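Local structure of 3-oxoacyl-[acyl-carrier-protein] synthase 3 (Micrococcus luteus NCTC 2665, 4EWP) at residues L320-Q333 with G339-P350. The protein probably catalyses the first condensation of fatty acid synthesis, joining two carbons from malonyl-ACP to an acyl-CoA primer such as acetyl-CoA. Sequence-based numbering, arbitrary orientation.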
ATOM      1  N   LEU A 320      14.642  23.541  -5.247  1.00 24.33           N
ATOM      2  CA  LEU A 320      13.931  24.796  -5.013  1.00 27.00           C
ATOM      3  C   LEU A 320      14.659  25.700  -4.033  1.00 33.67           C
ATOM      4  O   LEU A 320      14.640  26.921  -4.181  1.00 37.03           O
ATOM      5  CB  LEU A 320      12.510  24.530  -4.539  1.00 28.53           C
ATOM      6  CG  LEU A 320      11.650  23.990  -5.680  1.00 27.12           C
ATOM      7  CD1 LEU A 320      10.391  23.284  -5.181  1.00 24.11           C
ATOM      8  CD2 LEU A 320      11.334  25.100  -6.688  1.00 26.76           C
ATOM      9  N   GLU A 321      15.298  25.115  -3.029  1.00 35.37           N
ATOM     10  CA  GLU A 321      16.096  25.930  -2.136  1.00 40.45           C
ATOM     11  C   GLU A 321      17.251  26.566  -2.902  1.00 39.56           C
ATOM     12  O   GLU A 321      17.471  27.769  -2.804  1.00 36.59           O
ATOM     13  CB  GLU A 321      16.600  25.122  -0.948  1.00 48.06           C
ATOM     14  CG  GLU A 321      15.645  25.137   0.230  1.00 56.13           C
ATOM     15  CD  GLU A 321      16.331  24.748   1.520  1.00 63.61           C
ATOM     16  OE1 GLU A 321      17.532  24.399   1.467  1.00 65.97           O
ATOM     17  OE2 GLU A 321      15.669  24.792   2.583  1.00 65.40           O
ATOM     18  N   GLU A 322      17.964  25.765  -3.690  1.00 37.03           N
ATOM     19  CA  GLU A 322      19.137  26.254  -4.405  1.00 37.11           C
ATOM     20  C   GLU A 322      18.794  27.191  -5.581  1.00 39.93           C
ATOM     21  O   GLU A 322      19.594  28.061  -5.937  1.00 42.53           O
ATOM     22  CB  GLU A 322      20.015  25.085  -4.857  1.00 34.26           C
ATOM     23  CG  GLU A 322      20.758  24.416  -3.705  1.00 37.65           C
ATOM     24  CD  GLU A 322      21.462  23.122  -4.104  1.00 41.24           C
ATOM     25  OE1 GLU A 322      21.459  22.763  -5.305  1.00 39.59           O
ATOM     26  OE2 GLU A 322      22.019  22.458  -3.206  1.00 44.02           O
ATOM     27  N   ASN A 323      17.611  27.009  -6.170  1.00 39.12           N
ATOM     28  CA  ASN A 323      17.130  27.866  -7.263  1.00 42.27           C
ATOM     29  C   ASN A 323      15.638  28.236  -7.105  1.00 39.59           C
ATOM     30  O   ASN A 323      14.776  27.694  -7.811  1.00 34.81           O
ATOM     31  CB  ASN A 323      17.346  27.210  -8.645  1.00 47.47           C
ATOM     32  CG  ASN A 323      18.542  26.244  -8.688  1.00 53.65           C
ATOM     33  OD1 ASN A 323      18.509  25.154  -8.097  1.00 56.62           O
ATOM     34  ND2 ASN A 323      19.581  26.620  -9.436  1.00 52.97           N
ATOM     35  N   PRO A 324      15.329  29.164  -6.182  1.00 43.05           N
ATOM     36  CA  PRO A 324      13.938  29.545  -5.897  1.00 40.92           C
ATOM     37  C   PRO A 324      13.128  29.935  -7.133  1.00 40.54           C
ATOM     38  O   PRO A 324      11.900  29.826  -7.122  1.00 40.99           O
ATOM     39  CB  PRO A 324      14.094  30.744  -4.957  1.00 42.29           C
ATOM     40  CG  PRO A 324      15.373  30.481  -4.247  1.00 45.90           C
ATOM     41  CD  PRO A 324      16.278  29.876  -5.305  1.00 47.53           C
ATOM     42  N   GLU A 325      13.804  30.376  -8.185  1.00 41.31           N
ATOM     43  CA  GLU A 325      13.121  30.849  -9.388  1.00 45.32           C
ATOM     44  C   GLU A 325      12.484  29.721 -10.220  1.00 44.24           C
ATOM     45  O   GLU A 325      11.740  29.989 -11.171  1.00 42.74           O
ATOM     46  CB  GLU A 325      14.081  31.672 -10.254  1.00 52.82           C
ATOM     47  CG  GLU A 325      15.186  30.854 -10.925  1.00 61.51           C
ATOM     48  CD  GLU A 325      16.357  30.510  -9.998  1.00 66.38           C
ATOM     49  OE1 GLU A 325      16.415  31.039  -8.864  1.00 69.35           O
ATOM     50  OE2 GLU A 325      17.228  29.714 -10.416  1.00 65.31           O
ATOM     51  N   LEU A 326      12.779  28.469  -9.873  1.00 41.52           N
ATOM     52  CA  LEU A 326      12.187  27.327 -10.574  1.00 40.36           C
ATOM     53  C   LEU A 326      10.708  27.151 -10.214  1.00 37.50           C
ATOM     54  O   LEU A 326       9.954  26.506 -10.949  1.00 37.25           O
ATOM     55  CB  LEU A 326      12.952  26.039 -10.267  1.00 42.44           C
ATOM     56  CG  LEU A 326      14.415  25.949 -10.702  1.00 48.83           C
ATOM     57  CD1 LEU A 326      15.061  24.723 -10.074  1.00 49.93           C
ATOM     58  CD2 LEU A 326      14.552  25.923 -12.219  1.00 49.03           C
ATOM     59  N   SER A 327      10.302  27.713  -9.078  1.00 34.88           N
ATOM     60  CA  SER A 327       8.908  27.682  -8.654  1.00 35.95           C
ATOM     61  C   SER A 327       8.019  28.183  -9.781  1.00 36.64           C
ATOM     62  O   SER A 327       8.244  29.257 -10.310  1.00 38.16           O
ATOM     63  CB  SER A 327       8.728  28.555  -7.413  1.00 40.42           C
ATOM     64  OG  SER A 327       7.385  28.971  -7.254  1.00 45.20           O
ATOM     65  N   GLY A 328       7.017  27.396 -10.165  1.00 36.31           N
ATOM     66  CA  GLY A 328       6.162  27.754 -11.289  1.00 33.00           C
ATOM     67  C   GLY A 328       6.643  27.155 -12.606  1.00 35.17           C
ATOM     68  O   GLY A 328       5.954  27.244 -13.627  1.00 35.81           O
ATOM     69  N   GLY A 329       7.834  26.556 -12.584  1.00 30.04           N
ATOM     70  CA  GLY A 329       8.404  25.924 -13.764  1.00 28.72           C
ATOM     71  C   GLY A 329       7.983  24.467 -13.873  1.00 30.13           C
ATOM     72  O   GLY A 329       7.488  23.893 -12.915  1.00 29.26           O
ATOM     73  N   LEU A 330       8.178  23.868 -15.043  1.00 33.33           N
ATOM     74  CA  LEU A 330       7.814  22.467 -15.256  1.00 32.12           C
ATOM     75  C   LEU A 330       8.961  21.517 -14.921  1.00 33.15           C
ATOM     76  O   LEU A 330      10.102  21.741 -15.326  1.00 31.65           O
ATOM     77  CB  LEU A 330       7.380  22.234 -16.702  1.00 25.63           C
ATOM     78  CG  LEU A 330       6.158  23.022 -17.167  1.00 29.20           C
ATOM     79  CD1 LEU A 330       5.909  22.756 -18.643  1.00 33.22           C
ATOM     80  CD2 LEU A 330       4.946  22.651 -16.330  1.00 22.20           C
ATOM     81  N   ALA A 331       8.640  20.450 -14.194  1.00 28.93           N
ATOM     82  CA  ALA A 331       9.611  19.423 -13.842  1.00 27.16           C
ATOM     83  C   ALA A 331       9.107  18.046 -14.262  1.00 29.50           C
ATOM     84  O   ALA A 331       7.956  17.684 -14.008  1.00 24.52           O
ATOM     85  CB  ALA A 331       9.884  19.442 -12.341  1.00 22.57           C
ATOM     86  N   LEU A 332       9.975  17.284 -14.920  1.00 31.39           N
ATOM     87  CA  LEU A 332       9.693  15.885 -15.210  1.00 25.23           C
ATOM     88  C   LEU A 332      10.194  15.066 -14.027  1.00 21.99           C
ATOM     89  O   LEU A 332      11.372  15.145 -13.662  1.00 22.96           O
ATOM     90  CB  LEU A 332      10.409  15.441 -16.495  1.00 27.53           C
ATOM     91  CG  LEU A 332      10.402  13.960 -16.893  1.00 26.49           C
ATOM     92  CD1 LEU A 332       8.982  13.489 -17.169  1.00 27.40           C
ATOM     93  CD2 LEU A 332      11.260  13.760 -18.110  1.00 28.24           C
ATOM     94  N   GLN A 333       9.306  14.297 -13.412  1.00 19.12           N
ATOM     95  CA  GLN A 333       9.711  13.405 -12.330  1.00 20.07           C
ATOM     96  C   GLN A 333       9.392  11.997 -12.742  1.00 21.52           C
ATOM     97  O   GLN A 333       8.339  11.735 -13.330  1.00 23.98           O
ATOM     98  CB  GLN A 333       9.011  13.749 -11.020  1.00 20.32           C
ATOM     99  CG  GLN A 333       7.526  13.878 -11.172  1.00 20.34           C
ATOM    100  CD  GLN A 333       6.876  14.297  -9.875  1.00 24.75           C
ATOM    101  OE1 GLN A 333       7.428  15.117  -9.126  1.00 25.46           O
ATOM    102  NE2 GLN A 333       5.703  13.721  -9.585  1.00 17.40           N
ATOM    103  N   GLY A 339       9.960  -4.635  -8.566  1.00 18.02           N
ATOM    104  CA  GLY A 339       8.633  -4.967  -9.049  1.00 17.48           C
ATOM    105  C   GLY A 339       8.638  -5.829 -10.295  1.00 25.46           C
ATOM    106  O   GLY A 339       8.167  -6.973 -10.268  1.00 24.70           O
ATOM    107  N   LEU A 340       9.152  -5.288 -11.400  1.00 24.31           N
ATOM    108  CA  LEU A 340       9.634  -3.917 -11.463  1.00 20.19           C
ATOM    109  C   LEU A 340       8.434  -2.972 -11.614  1.00 23.84           C
ATOM    110  O   LEU A 340       7.412  -3.347 -12.185  1.00 21.99           O
ATOM    111  CB  LEU A 340      10.586  -3.773 -12.651  1.00 20.86           C
ATOM    112  CG  LEU A 340      11.952  -4.485 -12.588  1.00 19.84           C
ATOM    113  CD1 LEU A 340      12.613  -4.579 -13.968  1.00 23.24           C
ATOM    114  CD2 LEU A 340      12.875  -3.773 -11.610  1.00 16.26           C
ATOM    115  N   VAL A 341       8.550  -1.758 -11.085  1.00 22.50           N
ATOM    116  CA  VAL A 341       7.510  -0.746 -11.262  1.00 21.54           C
ATOM    117  C   VAL A 341       8.118   0.619 -11.591  1.00 19.97           C
ATOM    118  O   VAL A 341       9.273   0.894 -11.254  1.00 16.84           O
ATOM    119  CB  VAL A 341       6.588  -0.615 -10.022  1.00 18.11           C
ATOM    120  CG1 VAL A 341       5.789  -1.900  -9.804  1.00 13.72           C
ATOM    121  CG2 VAL A 341       7.398  -0.236  -8.771  1.00 17.08           C
ATOM    122  N   TYR A 342       7.327   1.470 -12.243  1.00 21.09           N
ATOM    123  CA  TYR A 342       7.749   2.824 -12.584  1.00 18.93           C
ATOM    124  C   TYR A 342       6.566   3.789 -12.656  1.00 21.84           C
ATOM    125  O   TYR A 342       5.440   3.382 -12.919  1.00 26.30           O
ATOM    126  CB  TYR A 342       8.455   2.825 -13.932  1.00 16.74           C
ATOM    127  CG  TYR A 342       7.605   2.301 -15.070  1.00 19.61           C
ATOM    128  CD1 TYR A 342       7.703   0.979 -15.493  1.00 21.98           C
ATOM    129  CD2 TYR A 342       6.704   3.128 -15.722  1.00 24.85           C
ATOM    130  CE1 TYR A 342       6.932   0.500 -16.543  1.00 21.59           C
ATOM    131  CE2 TYR A 342       5.929   2.661 -16.766  1.00 26.90           C
ATOM    132  CZ  TYR A 342       6.045   1.347 -17.169  1.00 25.65           C
ATOM    133  OH  TYR A 342       5.268   0.894 -18.214  1.00 32.93           O
ATOM    134  N   GLY A 343       6.839   5.073 -12.458  1.00 20.42           N
ATOM    135  CA  GLY A 343       5.822   6.100 -12.591  1.00 22.21           C
ATOM    136  C   GLY A 343       6.450   7.439 -12.960  1.00 24.72           C
ATOM    137  O   GLY A 343       7.549   7.765 -12.483  1.00 22.90           O
ATOM    138  N   ALA A 344       5.765   8.204 -13.814  1.00 22.28           N
ATOM    139  CA  ALA A 344       6.260   9.506 -14.243  1.00 21.09           C
ATOM    140  C   ALA A 344       5.149  10.526 -14.477  1.00 23.47           C
ATOM    141  O   ALA A 344       4.050  10.171 -14.914  1.00 24.20           O
ATOM    142  CB  ALA A 344       7.107   9.362 -15.521  1.00 14.91           C
ATOM    143  N   GLN A 345       5.470  11.795 -14.221  1.00 21.89           N
ATOM    144  CA  GLN A 345       4.581  12.924 -14.502  1.00 20.29           C
ATOM    145  C   GLN A 345       5.391  14.161 -14.830  1.00 21.15           C
ATOM    146  O   GLN A 345       6.532  14.309 -14.390  1.00 21.04           O
ATOM    147  CB  GLN A 345       3.721  13.277 -13.279  1.00 18.06           C
ATOM    148  CG  GLN A 345       2.815  12.200 -12.797  1.00 20.02           C
ATOM    149  CD  GLN A 345       3.413  11.397 -11.658  1.00 20.18           C
ATOM    150  OE1 GLN A 345       4.493  11.704 -11.146  1.00 17.95           O
ATOM    151  NE2 GLN A 345       2.700  10.360 -11.249  1.00 21.76           N
ATOM    152  N   VAL A 346       4.790  15.075 -15.572  1.00 24.02           N
ATOM    153  CA  VAL A 346       5.311  16.432 -15.613  1.00 25.29           C
ATOM    154  C   VAL A 346       4.510  17.258 -14.605  1.00 25.45           C
ATOM    155  O   VAL A 346       3.269  17.183 -14.548  1.00 21.39           O
ATOM    156  CB  VAL A 346       5.241  17.031 -17.018  1.00 28.70           C
ATOM    157  CG1 VAL A 346       5.614  18.503 -16.985  1.00 26.69           C
ATOM    158  CG2 VAL A 346       6.172  16.243 -17.971  1.00 18.95           C
ATOM    159  N   VAL A 347       5.216  18.000 -13.766  1.00 21.98           N
ATOM    160  CA  VAL A 347       4.544  18.769 -12.734  1.00 21.12           C
ATOM    161  C   VAL A 347       5.003  20.217 -12.737  1.00 23.46           C
ATOM    162  O   VAL A 347       6.153  20.505 -13.026  1.00 24.09           O
ATOM    163  CB  VAL A 347       4.750  18.172 -11.323  1.00 17.05           C
ATOM    164  CG1 VAL A 347       4.207  16.735 -11.253  1.00 15.35           C
ATOM    165  CG2 VAL A 347       6.216  18.239 -10.907  1.00 16.71           C
ATOM    166  N   ARG A 348       4.074  21.121 -12.439  1.00 26.72           N
ATOM    167  CA  ARG A 348       4.393  22.520 -12.198  1.00 24.57           C
ATOM    168  C   ARG A 348       4.927  22.653 -10.773  1.00 26.10           C
ATOM    169  O   ARG A 348       4.212  22.378  -9.810  1.00 27.04           O
ATOM    170  CB  ARG A 348       3.131  23.352 -12.370  1.00 27.27           C
ATOM    171  CG  ARG A 348       3.361  24.846 -12.363  1.00 35.83           C
ATOM    172  CD  ARG A 348       2.499  25.518 -13.410  1.00 41.20           C
ATOM    173  NE  ARG A 348       3.306  25.887 -14.568  1.00 49.52           N
ATOM    174  CZ  ARG A 348       2.972  25.638 -15.831  1.00 54.16           C
ATOM    175  NH1 ARG A 348       1.830  25.013 -16.109  1.00 56.69           N
ATOM    176  NH2 ARG A 348       3.782  26.013 -16.815  1.00 54.04           N
ATOM    177  N   LEU A 349       6.182  23.069 -10.622  1.00 26.33           N
ATOM    178  CA  LEU A 349       6.791  23.093  -9.296  1.00 24.96           C
ATOM    179  C   LEU A 349       6.130  24.134  -8.407  1.00 30.65           C
ATOM    180  O   LEU A 349       5.776  25.219  -8.872  1.00 34.91           O
ATOM    181  CB  LEU A 349       8.287  23.352  -9.395  1.00 22.52           C
ATOM    182  CG  LEU A 349       9.103  22.297 -10.144  1.00 22.33           C
ATOM    183  CD1 LEU A 349      10.473  22.867 -10.555  1.00 23.02           C
ATOM    184  CD2 LEU A 349       9.250  21.056  -9.299  1.00 22.72           C
ATOM    185  N   PRO A 350       5.957  23.805  -7.119  1.00 29.77           N
ATOM    186  CA  PRO A 350       5.298  24.691  -6.139  1.00 31.64           C
ATOM    187  C   PRO A 350       6.065  25.986  -5.868  1.00 34.49           C
ATOM    188  O   PRO A 350       7.287  25.964  -5.997  1.00 39.58           O
ATOM    189  CB  PRO A 350       5.235  23.838  -4.867  1.00 29.38           C
ATOM    190  CG  PRO A 350       6.292  22.751  -5.057  1.00 27.50           C
ATOM    191  CD  PRO A 350       6.348  22.506  -6.541  1.00 28.23           C
TER
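The C-terminal beta hairpin of the thiolase-like fold pairs Ala331 with Val347 and Gln333 with Gln345 in antiparallel hydrogen-bonded pairs. Ala331 N reaches Val347 O at 2.7 Å, and Val347 N returns the bond to Ala331 O. Gln333 and Gln345 repeat this exchange and also join through their side chains. Gln333 NE2 gives a nearly straight bond to Gln345 OE1 at 2.8 Å. The acceptor lies in the Gln333 amide plane, while the donor stands above the Gln345 carbonyl plane, and the two amide planes stand 70° apart. Tyr126 OH holds Gln333 OE1, and Ser188 OG and Cys127 O hold Gln345 NE2, which fixes both amides in a buried setting near the predicted active-site His275.

Pairing runs on past the strand. Leu349 N bonds to Gly329 O, and Gly328 N to Leu349 O, so the type II turn Leu326-Gly329 is tied to the chain end. Leu349 CD2 packs on Ala331 CB at 3.5 Å, and its CD1 faces Leu326.

On the face away from Ala331 and the glutamines, Arg348 starts with CG anti to the backbone N (chi1 -171°), then bends twice. This brings NE to Gly328 O at 3.1 Å, at the guanidinium edge and in its plane. Leu330 CD2 sits over the centre of one guanidinium face, 3.6 Å from Arg348 CZ. Cutting this side chain back to an alanine would probably leave Gly328 O without its guanidinium donor and take the flat cover off Leu330 CD2.

Strand 330-337 lies between strands 341-348 and 269-274, with helix 311-322 packed on Gln333 and Leu349 and helix 125-138 on both glutamines. On the opposite face, Leu330 and Val346 meet Val3 and Leu5 of the second subunit.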